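Local coordinates for PhnB protein (Bacillus cereus, PDB 3OMS) that is of unverified function but belongs to the PhnB-like proteins of the glyoxalase superfamily and has been proposed to act as a 3-demethylubiquinone-9 3-methyltransferase, at residues K20-M25 / I40-E45; E90-I95 / S118-W123; L124-K127 / S131-L134. All coordinates share one frame; numbering follows the deposited sequence.

Contact 1: residues K20-M25 / I40-E45; sequences KAEEAM and ISRYDE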
# COMPACT_ATOMS: atom_id res chain seq x y z
N LYS A 20 -8.85 -3.68 14.73
CA LYS A 20 -8.52 -5.04 14.29
C LYS A 20 -7.03 -5.26 13.90
O LYS A 20 -6.71 -6.32 13.34
CB LYS A 20 -9.42 -5.41 13.11
CG LYS A 20 -10.95 -5.27 13.41
CD LYS A 20 -11.52 -6.56 13.80
CE LYS A 20 -13.07 -6.43 14.09
NZ LYS A 20 -13.40 -7.26 15.26
N ALA A 21 -6.15 -4.30 14.19
CA ALA A 21 -4.76 -4.38 13.70
C ALA A 21 -4.10 -5.69 14.15
O ALA A 21 -3.46 -6.40 13.37
CB ALA A 21 -3.91 -3.18 14.18
N GLU A 22 -4.23 -5.99 15.45
CA GLU A 22 -3.50 -7.11 16.01
C GLU A 22 -4.03 -8.42 15.43
O GLU A 22 -3.24 -9.29 15.01
CB GLU A 22 -3.55 -7.12 17.53
CG GLU A 22 -2.66 -8.27 18.12
CD GLU A 22 -2.38 -8.15 19.58
OE1 GLU A 22 -2.82 -7.17 20.24
OE2 GLU A 22 -1.67 -9.06 20.10
N GLU A 23 -5.37 -8.57 15.39
CA GLU A 23 -5.96 -9.75 14.78
C GLU A 23 -5.52 -9.89 13.31
O GLU A 23 -5.20 -10.98 12.84
CB GLU A 23 -7.49 -9.66 14.86
CG GLU A 23 -8.26 -10.89 14.37
CD GLU A 23 -9.76 -10.53 14.24
OE1 GLU A 23 -10.38 -10.25 15.27
OE2 GLU A 23 -10.27 -10.46 13.12
N ALA A 24 -5.50 -8.77 12.60
CA ALA A 24 -5.17 -8.77 11.18
C ALA A 24 -3.76 -9.19 10.95
O ALA A 24 -3.46 -10.07 10.11
CB ALA A 24 -5.42 -7.35 10.58
N MSE A 25 -2.85 -8.62 11.76
CA MSE A 25 -1.45 -8.99 11.70
C MSE A 25 -1.19 -10.45 12.00
O MSE A 25 -0.42 -11.13 11.31
CB MSE A 25 -0.67 -8.13 12.71
CG MSE A 25 0.75 -8.16 12.63
SE MSE A 25 1.40 -6.51 13.60
CE MSE A 25 0.54 -6.90 15.34
N ILE A 40 5.23 -4.63 18.89
CA ILE A 40 3.82 -4.21 19.05
C ILE A 40 3.69 -3.45 20.35
O ILE A 40 4.18 -3.92 21.39
CB ILE A 40 2.85 -5.43 19.02
CG1 ILE A 40 1.39 -5.00 19.29
CG2 ILE A 40 3.30 -6.51 20.06
CD1 ILE A 40 0.34 -6.04 18.91
N SER A 41 3.11 -2.25 20.29
CA SER A 41 2.75 -1.53 21.53
C SER A 41 1.25 -1.26 21.50
O SER A 41 0.67 -1.02 20.43
CB SER A 41 3.53 -0.23 21.68
OG SER A 41 3.49 0.49 20.47
N ARG A 42 0.62 -1.37 22.68
CA ARG A 42 -0.83 -1.31 22.85
C ARG A 42 -1.19 -0.24 23.86
O ARG A 42 -0.46 -0.03 24.82
CB ARG A 42 -1.34 -2.64 23.40
CG ARG A 42 -1.00 -3.83 22.54
CD ARG A 42 -1.68 -5.07 23.06
NE ARG A 42 -1.25 -6.27 22.33
CZ ARG A 42 -0.17 -6.99 22.63
NH1 ARG A 42 0.63 -6.63 23.62
NH2 ARG A 42 0.13 -8.08 21.92
N TYR A 43 -2.34 0.39 23.65
CA TYR A 43 -2.79 1.47 24.50
C TYR A 43 -3.12 0.91 25.87
O TYR A 43 -3.79 -0.13 25.97
CB TYR A 43 -4.04 2.15 23.91
CG TYR A 43 -3.71 3.07 22.75
CD1 TYR A 43 -3.09 4.30 22.97
CD2 TYR A 43 -3.96 2.67 21.45
CE1 TYR A 43 -2.79 5.14 21.93
CE2 TYR A 43 -3.65 3.49 20.38
CZ TYR A 43 -3.08 4.72 20.63
OH TYR A 43 -2.77 5.52 19.56
N ASP A 44 -2.63 1.58 26.90
CA ASP A 44 -3.05 1.27 28.27
C ASP A 44 -4.38 1.95 28.60
O ASP A 44 -5.07 2.43 27.70
CB ASP A 44 -1.95 1.67 29.28
CG ASP A 44 -1.77 3.16 29.38
OD1 ASP A 44 -0.65 3.58 29.69
OD2 ASP A 44 -2.75 3.92 29.13
N GLU A 45 -4.72 2.01 29.90
CA GLU A 45 -6.03 2.50 30.40
C GLU A 45 -6.38 3.98 30.09
O GLU A 45 -7.57 4.33 30.05
CB GLU A 45 -6.14 2.28 31.92
CG GLU A 45 -5.22 3.19 32.76
CD GLU A 45 -5.10 2.74 34.22
OE1 GLU A 45 -5.26 3.59 35.14
OE2 GLU A 45 -4.85 1.54 34.45

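Contact 2: residues E90-I95 / S118-W123; sequences ETEEEI and SKKFGW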
# COMPACT_ATOMS: atom_id res chain seq x y z
N GLU A 90 4.60 -19.07 -5.82
CA GLU A 90 5.49 -19.99 -6.54
C GLU A 90 4.75 -21.21 -7.09
O GLU A 90 5.12 -21.79 -8.14
CB GLU A 90 6.58 -20.54 -5.59
CG GLU A 90 7.67 -19.54 -5.16
CD GLU A 90 7.17 -18.47 -4.20
OE1 GLU A 90 6.89 -18.80 -3.03
OE2 GLU A 90 7.06 -17.30 -4.62
N THR A 91 3.73 -21.65 -6.34
CA THR A 91 2.98 -22.86 -6.69
C THR A 91 1.47 -22.67 -6.62
O THR A 91 0.96 -21.77 -5.91
CB THR A 91 3.29 -24.02 -5.75
OG1 THR A 91 2.91 -23.67 -4.42
CG2 THR A 91 4.80 -24.40 -5.80
N GLU A 92 0.79 -23.49 -7.43
CA GLU A 92 -0.66 -23.62 -7.44
C GLU A 92 -1.20 -23.89 -6.06
O GLU A 92 -2.18 -23.26 -5.64
CB GLU A 92 -1.07 -24.77 -8.37
CG GLU A 92 -1.44 -24.31 -9.78
CD GLU A 92 -2.94 -24.10 -9.95
OE1 GLU A 92 -3.56 -23.41 -9.10
OE2 GLU A 92 -3.50 -24.65 -10.92
N GLU A 93 -0.57 -24.78 -5.32
CA GLU A 93 -0.98 -25.06 -3.96
C GLU A 93 -0.96 -23.81 -3.11
O GLU A 93 -1.90 -23.56 -2.35
CB GLU A 93 -0.11 -26.12 -3.33
CG GLU A 93 -0.29 -26.27 -1.81
CD GLU A 93 0.31 -27.56 -1.25
OE1 GLU A 93 0.49 -28.54 -2.02
OE2 GLU A 93 0.60 -27.59 -0.03
N GLU A 94 0.12 -23.03 -3.21
CA GLU A 94 0.22 -21.86 -2.39
C GLU A 94 -0.89 -20.86 -2.75
O GLU A 94 -1.50 -20.29 -1.87
CB GLU A 94 1.59 -21.19 -2.54
CG GLU A 94 1.70 -19.84 -1.84
CD GLU A 94 2.94 -19.01 -2.29
OE1 GLU A 94 3.74 -19.43 -3.16
OE2 GLU A 94 3.04 -17.88 -1.81
N ILE A 95 -1.11 -20.61 -4.04
CA ILE A 95 -2.07 -19.58 -4.44
C ILE A 95 -3.49 -20.01 -4.03
O ILE A 95 -4.27 -19.20 -3.49
CB ILE A 95 -1.97 -19.15 -5.94
CG1 ILE A 95 -2.89 -17.93 -6.18
CG2 ILE A 95 -2.36 -20.32 -6.93
CD1 ILE A 95 -2.66 -17.12 -7.51
N SER A 118 -3.20 -14.22 -17.53
CA SER A 118 -2.59 -15.02 -16.45
C SER A 118 -3.15 -16.43 -16.38
O SER A 118 -4.36 -16.62 -16.49
CB SER A 118 -2.85 -14.37 -15.09
OG SER A 118 -2.15 -15.06 -14.05
N LYS A 119 -2.27 -17.40 -16.15
CA LYS A 119 -2.71 -18.79 -15.95
C LYS A 119 -3.56 -18.93 -14.69
O LYS A 119 -4.48 -19.74 -14.61
CB LYS A 119 -1.52 -19.77 -15.90
CG LYS A 119 -0.65 -19.77 -14.61
CD LYS A 119 0.43 -20.91 -14.66
CE LYS A 119 1.85 -20.36 -15.01
NZ LYS A 119 2.74 -21.42 -15.60
N LYS A 120 -3.22 -18.13 -13.69
CA LYS A 120 -3.89 -18.21 -12.40
C LYS A 120 -3.78 -16.87 -11.69
O LYS A 120 -2.70 -16.46 -11.28
CB LYS A 120 -3.29 -19.30 -11.55
CG LYS A 120 -4.13 -19.73 -10.38
CD LYS A 120 -4.98 -20.94 -10.66
CE LYS A 120 -5.67 -21.38 -9.36
NZ LYS A 120 -6.16 -22.79 -9.33
N PHE A 121 -4.93 -16.23 -11.52
CA PHE A 121 -5.04 -14.89 -10.91
C PHE A 121 -6.36 -14.70 -10.20
O PHE A 121 -7.41 -15.21 -10.64
CB PHE A 121 -4.93 -13.81 -11.98
CG PHE A 121 -5.17 -12.41 -11.47
CD1 PHE A 121 -4.12 -11.66 -10.93
CD2 PHE A 121 -6.44 -11.82 -11.58
CE1 PHE A 121 -4.32 -10.34 -10.47
CE2 PHE A 121 -6.65 -10.51 -11.12
CZ PHE A 121 -5.57 -9.76 -10.57
N GLY A 122 -6.33 -13.96 -9.10
CA GLY A 122 -7.56 -13.54 -8.44
C GLY A 122 -7.37 -12.25 -7.71
O GLY A 122 -6.22 -11.84 -7.40
N TRP A 123 -8.49 -11.61 -7.38
CA TRP A 123 -8.47 -10.30 -6.72
C TRP A 123 -9.62 -10.29 -5.74
O TRP A 123 -10.75 -10.64 -6.07
CB TRP A 123 -8.63 -9.17 -7.74
CG TRP A 123 -8.26 -7.80 -7.28
CD1 TRP A 123 -8.16 -7.35 -6.01
CD2 TRP A 123 -7.93 -6.69 -8.13
NE1 TRP A 123 -7.83 -6.01 -6.00
CE2 TRP A 123 -7.68 -5.59 -7.29
CE3 TRP A 123 -7.80 -6.53 -9.51
CZ2 TRP A 123 -7.26 -4.33 -7.79
CZ3 TRP A 123 -7.43 -5.26 -10.02
CH2 TRP A 123 -7.17 -4.19 -9.15

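Contact 3: residues L124-K127 / S131-L134; sequences LNDK and SWQL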
# COMPACT_ATOMS: atom_id res chain seq x y z
N LEU A 124 -9.33 -9.94 -4.50
CA LEU A 124 -10.36 -9.88 -3.47
C LEU A 124 -10.08 -8.77 -2.48
O LEU A 124 -8.97 -8.18 -2.48
CB LEU A 124 -10.39 -11.21 -2.71
CG LEU A 124 -9.09 -11.80 -2.10
CD1 LEU A 124 -8.75 -11.02 -0.80
CD2 LEU A 124 -9.31 -13.29 -1.77
N ASN A 125 -11.09 -8.49 -1.65
CA ASN A 125 -10.89 -7.76 -0.40
C ASN A 125 -11.03 -8.71 0.74
O ASN A 125 -11.94 -9.53 0.75
CB ASN A 125 -11.94 -6.66 -0.22
CG ASN A 125 -11.90 -5.60 -1.32
OD1 ASN A 125 -12.96 -5.06 -1.69
ND2 ASN A 125 -10.72 -5.21 -1.75
N ASP A 126 -10.11 -8.68 1.70
CA ASP A 126 -10.22 -9.60 2.82
C ASP A 126 -11.29 -9.10 3.82
O ASP A 126 -11.95 -8.06 3.63
CB ASP A 126 -8.84 -9.87 3.42
CG ASP A 126 -8.27 -8.67 4.14
OD1 ASP A 126 -9.08 -7.75 4.44
OD2 ASP A 126 -7.04 -8.69 4.43
N LYS A 127 -11.48 -9.86 4.88
CA LYS A 127 -12.50 -9.56 5.87
C LYS A 127 -12.30 -8.19 6.53
O LYS A 127 -13.19 -7.68 7.19
CB LYS A 127 -12.57 -10.64 6.95
CG LYS A 127 -11.37 -10.76 7.90
CD LYS A 127 -11.56 -11.85 8.94
CE LYS A 127 -11.36 -13.27 8.38
NZ LYS A 127 -9.99 -13.71 7.93
N SER A 131 -7.28 -4.94 0.17
CA SER A 131 -7.38 -5.53 -1.19
C SER A 131 -6.08 -6.27 -1.55
O SER A 131 -4.93 -5.70 -1.48
CB SER A 131 -7.64 -4.45 -2.19
OG SER A 131 -8.17 -4.94 -3.41
N TRP A 132 -6.27 -7.51 -1.98
CA TRP A 132 -5.19 -8.41 -2.35
C TRP A 132 -5.39 -8.97 -3.77
O TRP A 132 -6.50 -9.41 -4.17
CB TRP A 132 -5.17 -9.59 -1.41
CG TRP A 132 -4.88 -9.33 0.02
CD1 TRP A 132 -5.78 -8.98 0.97
CD2 TRP A 132 -3.62 -9.47 0.69
NE1 TRP A 132 -5.17 -8.90 2.19
CE2 TRP A 132 -3.83 -9.16 2.05
CE3 TRP A 132 -2.33 -9.82 0.27
CZ2 TRP A 132 -2.81 -9.21 3.01
CZ3 TRP A 132 -1.31 -9.82 1.21
CH2 TRP A 132 -1.56 -9.55 2.58
N GLN A 133 -4.28 -8.97 -4.53
CA GLN A 133 -4.25 -9.61 -5.84
C GLN A 133 -3.24 -10.73 -5.72
O GLN A 133 -2.18 -10.61 -5.09
CB GLN A 133 -3.78 -8.68 -6.97
CG GLN A 133 -4.69 -7.49 -7.24
CD GLN A 133 -4.15 -6.64 -8.36
OE1 GLN A 133 -4.00 -7.12 -9.50
NE2 GLN A 133 -3.83 -5.38 -8.06
N LEU A 134 -3.58 -11.85 -6.32
CA LEU A 134 -2.71 -13.03 -6.23
C LEU A 134 -2.50 -13.58 -7.60
O LEU A 134 -3.45 -13.67 -8.37
CB LEU A 134 -3.33 -14.07 -5.33
CG LEU A 134 -3.42 -13.69 -3.85
CD1 LEU A 134 -4.72 -12.95 -3.58
CD2 LEU A 134 -3.33 -14.98 -3.08

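Contact 1: residues K20-M25 / I40-E45
Glu22 of helix 21-29 and Arg42 of strand 37-42 form a bidentate salt bridge across the face of a glyoxalase-type βαβββ module. Arg42 offers its guanidinium side-on: NE reaches Glu22 OE1 at 2.8 Å, almost perfectly straight at 177°, while Arg42 NH2 reaches Glu22 OE2 at 2.7 Å. Both oxygens lie close to the guanidinium plane, but the carboxylate is turned 30° from it, and NH2 meets OE2 from above the carboxylate plane. Two bonds to two separate oxygens fix the rotation of both flat groups. Glu22 gets there with CG anti to its backbone N (chi1 -175°) and an extended chain that reaches out from the helix. Arg42, whose CB does not head for the helix, brings its end across through a chain extended from CG to NE.

Ile40 lies against one side of the ion pair, its CG1 over one guanidinium face near the rim. Ile40 CD1 packs 3.5 Å from Glu22 CD, the two side chains crossing at about a right angle. Ile40 CD1 also meets the methyl CE of selenomethionine Met25 at 3.7 Å, where the bend at chi3 directs the methyl.

Met25 continues inward onto Ala57 and Phe59 of strand 54-61 and Cys68 of strand 64-70, and the helix runs roughly antiparallel to strand 37-42, outermost in its sheet within this chain, which pairs with strand 54-61.

Contact 2: residues E90-I95 / S118-W123
In Lys120, chi1 of -164° sets CG beside the carbonyl carbon, and a sharp bend at chi2 (96°) carries the chain across the first turn of helix 92-103; Glu92, itself bent at chi2, folds its carboxylate back to meet it. The pair joins helix to sheet in the second βαβββ module of this glyoxalase-type chain, where helix 92-103 packs against the sheet containing strand 121-125.

Lys120 NZ donates to Glu92 OE1 at 2.7 Å in a salt bridge that uses the syn lone pair, on the side of the other oxygen. The two side chains cross at about a right angle. Asp96, one helical turn on, gives NZ a second carboxylate partner; since Asp96 also lies near Glu92, the ammonium probably eases the repulsion between the two acids.

The apolar part of the lysine is used as well. Ile95, buried on the inner side of the helix, sets CG2 at 3.9 Å from Lys120 CG and brings CD1 to 3.8 Å from the backbone Lys120 O. Ile95 and Lys120 both rest on Leu112, while Ile95 also touches Cys89.

Thr91 is the N-cap of the helix, its OG1 accepting from Glu94 N at 3.1 Å. Glu94 OE1 in turn accepts from Glu90 N. Glu94 OE2 forms a salt bridge with Lys10 of the second subunit, as does Glu90 OE1 in one of its two conformers. At the corner through Lys119 and Lys120, Ser118 makes an ST turn, Ser118 OG accepting from Lys120 N at 3.3 Å.

Contact 3: residues L124-K127 / S131-L134
Leu124 and Trp132 face each other as an antiparallel hydrogen-bonded pair, Leu124 N giving to Trp132 O at 2.9 Å and Trp132 N to Leu124 O at 2.8 Å, both bonds nearly straight. They belong to the ladder of the β-hairpin formed by strands 121-125 and 131-136, the last two strands of the second βαβββ module in this glyoxalase-type fold. Asn125 and Ser131 follow as a non-hydrogen-bonded pair next to the connecting loop, and Ser131 CA lies 3.3 Å from Leu124 O in a CA-H...O contact.

On the face of Leu124 and Trp132, Leu124 CD1 touches Trp132 CB at 3.9 Å and approaches the indole obliquely. Leu124 holds CG between its backbone N and carbonyl carbon (chi1 53°), a crowded position that turns its end toward the tryptophan. Leu102 of helix 92-103 packs on both residues, so this face looks onto the helix.

Beyond the strand end, Asp126 comes to the edge of the same indole. Trp132 NE1 donates to Asp126 OD2 at 2.9 Å with an angle of 158°; the oxygen stays near the ring plane, but the donor stands above the carboxylate plane, the two flat groups being 52° apart. Asp126 OD2 is also hydrogen-bonded to Tyr28 OH, its stronger partner, and OD1 accepts from Tyr128 N and Val130 N, so several bonds hold this buried carboxylate within the connecting loop and against the indole.

The other face carries Asn125 and Ser131. Ser131 OG takes a hydrogen bond from Trp123 NE1 and gives only a weak one to Leu124 O, at 3.5 Å.

The three contacts follow in series along the chain. Contact 1 belongs to the first βαβββ module, contacts 2 and 3 to the second; each module has a four-stranded mixed sheet with strand order 1-4-3-2. Contacts 1 and 2 lie on opposite sides of the chain's centre, their own centres 31 Å apart. The centre of contact 3 is 22 Å from that of contact 1, also across the chain's centre, though nearest atoms come within about 5 Å without touching. Contacts 2 and 3, centres 13 Å apart, share strand 121-125 and meet through Gly122 O and Leu134 N, 2.9 Å apart, a probable hydrogen bond. In each module a helix packs on its sheet, though contacts 1 and 2 use different strands; the hairpin links helix 92-103 to Tyr28 of helix 21-29.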